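Local coordinates for uncharacterized conserved protein YiiM (Geobacillus stearothermophilus, PDB 5YHH), which is of unconfirmed activity but, as a MOSC-domain protein linked to hydroxylaminopurine resistance, probably binds a molybdenum cofactor at a putative catalytic site, at residues Asp101-Gly106 and Leu175-Ile180; Leu105-Val110 and Val168-Gly173; Ile31-Val36 and Gly90-Leu95; Val10-Gly15 and Ile159-Pro164. All coordinates share one frame; numbering follows the deposited sequence.

Contact 1. Residues Asp101-Gly106 and Leu175-Ile180; sequences DDVCLG and LSIAYI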
# COMPACT_ATOMS: atom_id res chain seq x y z
N ASP A 101 -6.61 -9.17 -2.69
CA ASP A 101 -7.92 -9.80 -2.90
C ASP A 101 -8.80 -9.75 -1.65
O ASP A 101 -10.01 -9.80 -1.75
CB ASP A 101 -7.78 -11.29 -3.29
CG ASP A 101 -7.26 -11.49 -4.69
OD1 ASP A 101 -7.70 -10.81 -5.64
OD2 ASP A 101 -6.41 -12.40 -4.83
N ASP A 102 -8.17 -9.66 -0.48
CA ASP A 102 -8.87 -9.73 0.81
C ASP A 102 -9.04 -8.36 1.46
O ASP A 102 -9.87 -8.22 2.34
CB ASP A 102 -8.07 -10.55 1.81
CG ASP A 102 -7.79 -11.96 1.33
OD1 ASP A 102 -8.68 -12.58 0.68
OD2 ASP A 102 -6.64 -12.42 1.62
N VAL A 103 -8.21 -7.39 1.10
CA VAL A 103 -8.25 -6.07 1.72
C VAL A 103 -9.13 -5.15 0.87
O VAL A 103 -9.00 -5.12 -0.37
CB VAL A 103 -6.83 -5.50 1.83
CG1 VAL A 103 -6.85 -4.03 2.30
CG2 VAL A 103 -6.00 -6.37 2.74
N CYS A 104 -10.00 -4.41 1.54
CA CYS A 104 -10.95 -3.53 0.86
C CYS A 104 -10.72 -2.07 1.16
O CYS A 104 -10.27 -1.70 2.24
CB CYS A 104 -12.39 -3.91 1.24
SG CYS A 104 -12.87 -5.52 0.58
N LEU A 105 -11.07 -1.24 0.20
CA LEU A 105 -11.01 0.20 0.38
C LEU A 105 -11.91 0.53 1.56
O LEU A 105 -13.02 -0.00 1.67
CB LEU A 105 -11.51 0.88 -0.89
CG LEU A 105 -11.61 2.40 -0.86
CD1 LEU A 105 -10.23 3.05 -0.62
CD2 LEU A 105 -12.24 2.81 -2.19
N GLY A 106 -11.40 1.32 2.49
CA GLY A 106 -12.17 1.71 3.65
C GLY A 106 -12.06 0.81 4.85
O GLY A 106 -12.53 1.19 5.92
N LEU A 175 -15.06 -3.26 -1.57
CA LEU A 175 -14.34 -3.13 -2.85
C LEU A 175 -12.86 -3.45 -2.64
O LEU A 175 -12.15 -2.71 -1.96
CB LEU A 175 -14.45 -1.72 -3.39
CG LEU A 175 -15.85 -1.10 -3.47
CD1 LEU A 175 -15.75 0.34 -3.97
CD2 LEU A 175 -16.79 -1.90 -4.34
N SER A 176 -12.38 -4.54 -3.22
CA SER A 176 -11.04 -5.02 -2.89
C SER A 176 -10.01 -4.16 -3.58
O SER A 176 -10.31 -3.54 -4.58
CB SER A 176 -10.86 -6.49 -3.27
OG SER A 176 -10.99 -6.68 -4.65
N ILE A 177 -8.80 -4.11 -3.05
CA ILE A 177 -7.71 -3.44 -3.77
C ILE A 177 -7.49 -4.12 -5.14
O ILE A 177 -7.20 -3.45 -6.12
CB ILE A 177 -6.40 -3.44 -2.93
CG1 ILE A 177 -6.59 -2.58 -1.67
CG2 ILE A 177 -5.18 -3.01 -3.78
CD1 ILE A 177 -6.80 -1.11 -1.93
N ALA A 178 -7.65 -5.45 -5.22
CA ALA A 178 -7.50 -6.14 -6.51
C ALA A 178 -8.51 -5.64 -7.52
O ALA A 178 -8.15 -5.40 -8.67
CB ALA A 178 -7.60 -7.69 -6.37
N TYR A 179 -9.77 -5.52 -7.09
CA TYR A 179 -10.85 -5.00 -7.94
C TYR A 179 -10.54 -3.59 -8.40
O TYR A 179 -10.69 -3.28 -9.57
CB TYR A 179 -12.20 -5.02 -7.19
CG TYR A 179 -13.34 -4.36 -7.92
CD1 TYR A 179 -13.98 -5.01 -8.98
CD2 TYR A 179 -13.78 -3.08 -7.56
CE1 TYR A 179 -15.03 -4.40 -9.65
CE2 TYR A 179 -14.82 -2.46 -8.24
CZ TYR A 179 -15.45 -3.13 -9.27
OH TYR A 179 -16.47 -2.50 -9.92
N ILE A 180 -10.11 -2.72 -7.47
CA ILE A 180 -9.85 -1.32 -7.81
C ILE A 180 -8.67 -1.21 -8.80
O ILE A 180 -8.76 -0.47 -9.77
CB ILE A 180 -9.65 -0.44 -6.57
CG1 ILE A 180 -10.95 -0.38 -5.74
CG2 ILE A 180 -9.26 0.93 -7.00
CD1 ILE A 180 -10.82 0.12 -4.29
O HOH W 1 -10.99 -9.49 -4.84
O HOH W 2 -14.81 -1.02 0.03
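Cys104 and Ser176 face each other as a single beta bridge, their CA atoms 4.0 Å apart. Two backbone bonds close it. Leu105 N donates to Leu175 O at 2.8 Å, and Ile177 N donates to Val103 O at 2.9 Å; each carbonyl is met almost head-on. Next to the bridge, the CD1 tip of Ile180 packs on Leu105 CB at 3.6 Å, the two side chains crossing at about a right angle. At the other end Asp101 OD1 approaches the methyl of Ala178.

Two waters bridge the segments. One molecule links Asp101 O to Ser176 OG, and a second accepts from Leu175 N and donates to Leu105 O. Ser176 OG also accepts from Tyr179 N at 3.0 Å. The Ser176 chi1 of 63° puts OG between the backbone N and carbonyl carbon, within range of the first turn of the helix.

Further out, Asp107 OD2 accepts a hydrogen bond from Cys104 N. Val103 and Ile177 both rest on Val118 and Phe149. With its bond from Tyr179 N, Ser176 is the helix N-cap, and the bridge beside it joins the start of the C-terminal three-helix domain to the beta-rich MOSC domain.

Contact 2. Residues Leu105-Val110 and Val168-Gly173; sequences LGDIYV and VERGVG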
# COMPACT_ATOMS: atom_id res chain seq x y z
N LEU A 105 -11.07 -1.24 0.20
CA LEU A 105 -11.01 0.20 0.38
C LEU A 105 -11.91 0.53 1.56
O LEU A 105 -13.02 -0.00 1.67
CB LEU A 105 -11.51 0.88 -0.89
CG LEU A 105 -11.61 2.40 -0.86
CD1 LEU A 105 -10.23 3.05 -0.62
CD2 LEU A 105 -12.24 2.81 -2.19
N GLY A 106 -11.40 1.32 2.49
CA GLY A 106 -12.17 1.71 3.65
C GLY A 106 -12.06 0.81 4.85
O GLY A 106 -12.53 1.19 5.92
N ASP A 107 -11.44 -0.37 4.71
CA ASP A 107 -11.22 -1.26 5.85
C ASP A 107 -10.48 -0.48 6.92
O ASP A 107 -9.51 0.23 6.62
CB ASP A 107 -10.32 -2.46 5.52
CG ASP A 107 -11.00 -3.57 4.71
OD1 ASP A 107 -12.21 -3.55 4.44
OD2 ASP A 107 -10.26 -4.51 4.32
N ILE A 108 -10.93 -0.63 8.16
CA ILE A 108 -10.24 -0.08 9.31
C ILE A 108 -9.63 -1.20 10.14
O ILE A 108 -10.32 -2.19 10.49
CB ILE A 108 -11.22 0.77 10.16
CG1 ILE A 108 -11.78 1.90 9.29
CG2 ILE A 108 -10.50 1.33 11.40
CD1 ILE A 108 -12.83 2.82 9.98
N TYR A 109 -8.35 -1.05 10.47
CA TYR A 109 -7.62 -2.06 11.26
C TYR A 109 -7.05 -1.41 12.52
O TYR A 109 -6.64 -0.24 12.50
CB TYR A 109 -6.46 -2.66 10.48
CG TYR A 109 -6.89 -3.44 9.26
CD1 TYR A 109 -7.14 -2.80 8.07
CD2 TYR A 109 -7.06 -4.84 9.31
CE1 TYR A 109 -7.52 -3.52 6.93
CE2 TYR A 109 -7.47 -5.56 8.19
CZ TYR A 109 -7.72 -4.88 7.00
OH TYR A 109 -8.14 -5.56 5.86
N VAL A 110 -7.04 -2.17 13.61
CA VAL A 110 -6.27 -1.79 14.79
C VAL A 110 -4.88 -2.39 14.59
O VAL A 110 -4.74 -3.56 14.22
CB VAL A 110 -6.87 -2.28 16.11
CG1 VAL A 110 -5.94 -1.96 17.28
CG2 VAL A 110 -8.20 -1.61 16.40
N VAL A 168 -11.41 -4.10 12.21
CA VAL A 168 -12.51 -3.68 13.06
C VAL A 168 -13.70 -3.18 12.27
O VAL A 168 -14.81 -3.16 12.80
CB VAL A 168 -12.06 -2.64 14.14
CG1 VAL A 168 -11.22 -3.36 15.23
CG2 VAL A 168 -11.29 -1.49 13.54
N GLU A 169 -13.52 -2.77 11.03
CA GLU A 169 -14.65 -2.45 10.16
C GLU A 169 -14.33 -2.72 8.68
O GLU A 169 -13.34 -2.22 8.16
CB GLU A 169 -15.09 -1.00 10.36
CG GLU A 169 -16.29 -0.61 9.50
CD GLU A 169 -16.82 0.78 9.82
OE1 GLU A 169 -16.14 1.78 9.50
OE2 GLU A 169 -17.94 0.85 10.36
N ARG A 170 -15.17 -3.52 8.02
CA ARG A 170 -15.04 -3.78 6.60
C ARG A 170 -15.44 -2.54 5.80
O ARG A 170 -16.51 -1.98 6.02
CB ARG A 170 -15.91 -4.98 6.17
CG ARG A 170 -15.91 -5.30 4.66
CD ARG A 170 -14.55 -5.74 4.15
NE ARG A 170 -14.23 -7.09 4.55
CZ ARG A 170 -13.01 -7.63 4.56
NH1 ARG A 170 -11.91 -6.96 4.20
NH2 ARG A 170 -12.90 -8.89 4.96
N GLY A 171 -14.57 -2.10 4.90
CA GLY A 171 -14.87 -0.95 4.05
C GLY A 171 -16.21 -1.14 3.39
O GLY A 171 -16.55 -2.23 2.95
N VAL A 172 -17.01 -0.08 3.36
CA VAL A 172 -18.35 -0.14 2.80
C VAL A 172 -18.26 -0.46 1.33
O VAL A 172 -17.39 0.06 0.62
CB VAL A 172 -19.09 1.19 2.99
CG1 VAL A 172 -20.42 1.13 2.27
CG2 VAL A 172 -19.27 1.46 4.48
N GLY A 173 -19.15 -1.35 0.89
CA GLY A 173 -19.12 -1.88 -0.48
C GLY A 173 -18.16 -3.05 -0.68
O GLY A 173 -18.24 -3.73 -1.70
O HOH W 2 -14.81 -1.02 0.03
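Asp107 reaches across to Arg170 and Gly171 with its carboxylate. Its CB passes 4.0 Å from Glu169 O. With chi1 at -77°, CG stands beside the backbone N of Asp107. OD1 is given mainly to Gly171 and OD2 to Arg170, with a weak bond from NH1 to OD1 as well. OD1 accepts from Gly171 N at 2.8 Å through its anti lone pair, and the bond is nearly straight at 172°. OD2 forms a salt bridge with Arg170 NH1 at 3.0 Å. The arginine chain bends at chi2 and chi3, which brings its guanidinium back alongside the aspartate. The two planar groups are turned 52° against each other, with OD2 near the guanidinium plane at its edge. OD2 also accepts from Cys104 N, so both ends of the carboxylate are fixed.

Gly171 has no side chain, and its CA comes to 3.2 Å from Leu105 O. The water on Leu105 O also donates to Val172 O.

Beyond Asp107 the backbones pair as strands. Ile108 N donates to Glu169 O at 2.9 Å. Ile108 O takes two donors: Val168 N at 2.8 Å and, longer, Glu169 N at 3.3 Å. Ile108 CG2 meets Val168 CG2, while Ile108 CD1 lies by Glu169 OE1. Val110 CG2 touches Val168 CG1.

Strand 165-169 is one of the two outermost strands of the mixed sheet in this chain. Val168 and Glu169 both lie opposite Ile108, which makes this a classic beta bulge in an antiparallel strand pair.

Contact 3. Residues Ile31-Val36 and Gly90-Leu95; sequences IDKTPV and GENWTL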
# COMPACT_ATOMS: atom_id res chain seq x y z
N ILE A 31 13.03 5.20 -0.74
CA ILE A 31 12.52 3.85 -1.03
C ILE A 31 13.33 2.76 -0.27
O ILE A 31 12.81 1.68 -0.02
CB ILE A 31 12.53 3.58 -2.59
CG1 ILE A 31 11.47 2.53 -2.98
CG2 ILE A 31 13.94 3.24 -3.11
CD1 ILE A 31 10.04 3.13 -3.03
N ASP A 32 14.59 3.02 0.06
CA ASP A 32 15.38 2.08 0.85
C ASP A 32 14.99 2.23 2.32
O ASP A 32 15.20 3.28 2.92
CB ASP A 32 16.88 2.31 0.70
CG ASP A 32 17.38 2.09 -0.74
OD1 ASP A 32 16.69 1.42 -1.56
OD2 ASP A 32 18.46 2.62 -1.06
N LYS A 33 14.37 1.19 2.86
CA LYS A 33 13.96 1.13 4.26
C LYS A 33 14.50 -0.17 4.86
O LYS A 33 14.51 -1.20 4.19
CB LYS A 33 12.44 1.18 4.37
CG LYS A 33 11.82 2.44 3.80
CD LYS A 33 10.35 2.45 3.99
CE LYS A 33 9.75 3.76 3.56
NZ LYS A 33 9.90 3.93 2.11
N THR A 34 14.94 -0.11 6.11
CA THR A 34 15.56 -1.25 6.81
C THR A 34 14.62 -1.71 7.92
O THR A 34 14.10 -0.85 8.64
CB THR A 34 16.90 -0.82 7.44
OG1 THR A 34 17.65 -0.07 6.48
CG2 THR A 34 17.72 -2.04 7.90
N PRO A 35 14.41 -3.03 8.06
CA PRO A 35 13.67 -3.60 9.20
C PRO A 35 14.24 -3.13 10.53
O PRO A 35 15.46 -3.17 10.70
CB PRO A 35 13.87 -5.11 9.06
CG PRO A 35 14.10 -5.33 7.58
CD PRO A 35 14.80 -4.07 7.07
N VAL A 36 13.39 -2.69 11.46
CA VAL A 36 13.83 -2.32 12.81
C VAL A 36 13.27 -3.29 13.85
O VAL A 36 12.30 -3.98 13.58
CB VAL A 36 13.41 -0.87 13.15
CG1 VAL A 36 14.02 0.12 12.14
CG2 VAL A 36 11.87 -0.76 13.18
N GLY A 90 10.02 -1.11 -0.67
CA GLY A 90 10.05 0.19 -0.05
C GLY A 90 8.93 0.35 0.94
O GLY A 90 8.62 1.46 1.32
N GLU A 91 8.32 -0.75 1.39
CA GLU A 91 7.13 -0.64 2.24
C GLU A 91 7.49 -0.27 3.70
O GLU A 91 8.50 -0.72 4.22
CB GLU A 91 6.28 -1.92 2.17
CG GLU A 91 6.87 -3.19 2.84
CD GLU A 91 7.98 -3.88 2.14
OE1 GLU A 91 8.49 -3.38 1.09
OE2 GLU A 91 8.33 -5.00 2.63
N ASN A 92 6.68 0.57 4.34
CA ASN A 92 6.79 0.78 5.80
C ASN A 92 6.47 -0.48 6.57
O ASN A 92 7.16 -0.83 7.56
CB ASN A 92 5.84 1.89 6.26
CG ASN A 92 6.05 3.18 5.54
OD1 ASN A 92 5.40 3.48 4.52
ND2 ASN A 92 7.00 3.96 6.03
N TRP A 93 5.43 -1.19 6.12
CA TRP A 93 4.88 -2.36 6.81
C TRP A 93 4.87 -3.54 5.83
O TRP A 93 4.20 -3.49 4.80
CB TRP A 93 3.44 -2.10 7.24
CG TRP A 93 3.22 -1.14 8.36
CD1 TRP A 93 4.14 -0.34 8.97
CD2 TRP A 93 1.96 -0.83 8.95
NE1 TRP A 93 3.52 0.45 9.93
CE2 TRP A 93 2.18 0.14 9.94
CE3 TRP A 93 0.66 -1.31 8.75
CZ2 TRP A 93 1.14 0.66 10.73
CZ3 TRP A 93 -0.35 -0.82 9.51
CH2 TRP A 93 -0.12 0.17 10.50
N THR A 94 5.65 -4.57 6.16
CA THR A 94 5.58 -5.83 5.49
C THR A 94 4.52 -6.64 6.18
O THR A 94 4.59 -6.88 7.39
CB THR A 94 6.92 -6.57 5.57
OG1 THR A 94 7.95 -5.71 5.09
CG2 THR A 94 6.84 -7.84 4.71
N LEU A 95 3.53 -7.08 5.42
CA LEU A 95 2.38 -7.72 6.01
C LEU A 95 2.41 -9.21 5.82
O LEU A 95 3.10 -9.75 4.95
CB LEU A 95 1.11 -7.16 5.37
CG LEU A 95 0.80 -5.67 5.53
CD1 LEU A 95 -0.65 -5.37 5.07
CD2 LEU A 95 1.04 -5.18 6.95
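Lys33 CE lies over one face of the Asn92 amide at its nitrogen end, 3.7 Å from ND2, the two side chains crossing obliquely. Asn92 OD1 accepts from Cys66 N of the neighbouring strand 65-69, which gives the amide a second partner. The other flat group is the carboxylate of Glu91. Thr94 OG1 donates to Glu91 OE2 at 2.6 Å, coming on the anti side and 17° out of the carboxylate plane. Gly87 N also donates to OE2, and Phe89 N donates to OE1. These bonds grip both carboxylate oxygens.

The one hydrogen bond between the segments goes to a backbone carbonyl. Lys33 NZ donates to Gly90 O at 2.9 Å, tilted 26° from the carbonyl plane. The lysine chain runs extended through chi2 and chi3 and then bends at chi4 (66°), which turns NZ onto the oxygen. Its CD and CE pack against the same oxygen, and CD is 3.7 Å from Glu91 O. Gly30 O is a second acceptor for NZ.

Gly90 has a positive phi and no side chain. Its CA sits 3.1 Å from Ile31 O, and Ile31 CG1 comes to 4.0 Å from the same CA.

Strands 27-35 and 93-96 are not neighbours; strand 8-19 runs between them, antiparallel to both. The lysine therefore joins the edge strand to the loop that leads into the next strand but one of the mixed sheet.

Contact 4. Residues Val10-Gly15 and Ile159-Pro164; sequences VSINVG and IEPGAP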
# COMPACT_ATOMS: atom_id res chain seq x y z
N VAL A 10 4.65 -8.16 9.85
CA VAL A 10 5.81 -8.99 10.20
C VAL A 10 7.07 -8.16 10.29
O VAL A 10 7.96 -8.49 11.06
CB VAL A 10 6.07 -10.24 9.31
CG1 VAL A 10 5.18 -11.40 9.73
CG2 VAL A 10 6.01 -9.93 7.81
N SER A 11 7.10 -7.01 9.61
CA SER A 11 8.25 -6.15 9.67
C SER A 11 7.86 -4.72 9.52
O SER A 11 6.99 -4.39 8.72
CB SER A 11 9.31 -6.53 8.61
OG SER A 11 10.51 -5.81 8.83
N ILE A 12 8.47 -3.87 10.33
CA ILE A 12 8.33 -2.44 10.21
C ILE A 12 9.68 -2.00 9.70
O ILE A 12 10.70 -2.32 10.31
CB ILE A 12 8.06 -1.73 11.56
CG1 ILE A 12 6.77 -2.24 12.23
CG2 ILE A 12 8.01 -0.23 11.39
CD1 ILE A 12 6.70 -1.81 13.76
N ASN A 13 9.68 -1.27 8.60
CA ASN A 13 10.88 -0.87 7.92
C ASN A 13 11.00 0.64 7.91
O ASN A 13 10.04 1.31 7.60
CB ASN A 13 10.84 -1.43 6.50
CG ASN A 13 10.42 -2.90 6.47
OD1 ASN A 13 11.02 -3.72 7.16
ND2 ASN A 13 9.39 -3.23 5.70
N VAL A 14 12.18 1.16 8.22
CA VAL A 14 12.37 2.60 8.30
C VAL A 14 13.48 3.08 7.36
O VAL A 14 14.55 2.45 7.26
CB VAL A 14 12.66 3.02 9.76
CG1 VAL A 14 13.12 4.50 9.82
CG2 VAL A 14 11.41 2.82 10.60
N GLY A 15 13.21 4.17 6.65
CA GLY A 15 14.18 4.75 5.73
C GLY A 15 14.79 6.05 6.23
O GLY A 15 14.39 6.58 7.27
N ILE A 159 3.36 0.88 17.41
CA ILE A 159 3.34 -0.52 16.97
C ILE A 159 4.73 -1.13 17.12
O ILE A 159 5.74 -0.42 17.12
CB ILE A 159 2.97 -0.63 15.46
CG1 ILE A 159 3.87 0.28 14.63
CG2 ILE A 159 1.53 -0.24 15.22
CD1 ILE A 159 3.77 0.02 13.12
N GLU A 160 4.77 -2.45 17.21
CA GLU A 160 6.02 -3.21 17.29
C GLU A 160 6.00 -4.26 16.22
O GLU A 160 4.93 -4.74 15.89
CB GLU A 160 6.09 -3.98 18.58
CG GLU A 160 6.49 -3.22 19.73
CD GLU A 160 6.48 -4.11 20.92
OE1 GLU A 160 7.30 -5.05 20.94
OE2 GLU A 160 5.60 -3.93 21.75
N PRO A 161 7.19 -4.67 15.74
CA PRO A 161 7.24 -5.78 14.78
C PRO A 161 6.50 -7.01 15.29
O PRO A 161 6.60 -7.35 16.46
CB PRO A 161 8.75 -6.04 14.61
CG PRO A 161 9.38 -4.66 14.84
CD PRO A 161 8.52 -4.08 15.97
N GLY A 162 5.69 -7.63 14.44
CA GLY A 162 4.89 -8.77 14.84
C GLY A 162 3.50 -8.40 15.32
O GLY A 162 2.72 -9.29 15.62
N ALA A 163 3.19 -7.10 15.42
CA ALA A 163 1.86 -6.64 15.83
C ALA A 163 0.72 -7.23 14.98
O ALA A 163 0.74 -7.13 13.77
CB ALA A 163 1.79 -5.08 15.78
N PRO A 164 -0.31 -7.81 15.62
CA PRO A 164 -1.46 -8.23 14.83
C PRO A 164 -2.16 -7.05 14.20
O PRO A 164 -2.14 -5.96 14.76
CB PRO A 164 -2.37 -8.92 15.87
CG PRO A 164 -1.44 -9.39 16.94
CD PRO A 164 -0.36 -8.32 17.00
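On the strand that carries Ile12 toward Ile159 and Pro161, the neighbours in sequence bond to each other: Ser11 OG donates to Asn13 OD1 at 2.7 Å. Asn13 ND2 in turn donates to Thr94 OG1 and Glu91 O, so this amide is used at both ends.

The contact itself is apolar. Ile12 CD1 does nearly all the touching. It lies 3.5 Å from both Ile159 CD1 and Pro161 N, with Pro161 CD at 3.7 Å. The tip thus rests against the start of the proline ring as well as on the other isoleucine. Ile159 has chi1 at 52°, which places CG1 between the backbone N and carbonyl carbon and turns its end toward Ile12.

Glu160 to Ala163 form a type II beta turn, closed by Ala163 N donating to Glu160 O at 3.0 Å. Gly162 has the positive phi usual at the third position of such a turn, and it lies near Val10.

Val10 and Ser11 both face Thr94 in a classic beta bulge. Ile159 also touches Trp93 and Val42, while Ile12 touches Val40. The contact sets strand 8-19 of the mixed sheet against the small antiparallel sheet of strands 40-42 and 157-159 and the turn after it.

Contacts 1 and 2 form one group and contacts 3 and 4 another. Contacts 1 and 2 share Leu105, Gly106 and a water, and their centres are 10 Å apart. Arg170 lends NH1 to Asp102 O in a weak bond between them. Contacts 3 and 4 have centres 8 Å apart and are joined through strand 8-19: Asn13 N lies 2.8 Å from Asn92 O, and Val10 N lies 2.8 Å from Thr94 O. Contact centres in different groups are 20 to 23 Å apart. Contacts 2, 3 and 4 reach the same mixed sheet, whereas contact 1 leads on to the C-terminal helices. None of the four includes Cys125, the residue modified to cysteinesulfonic acid.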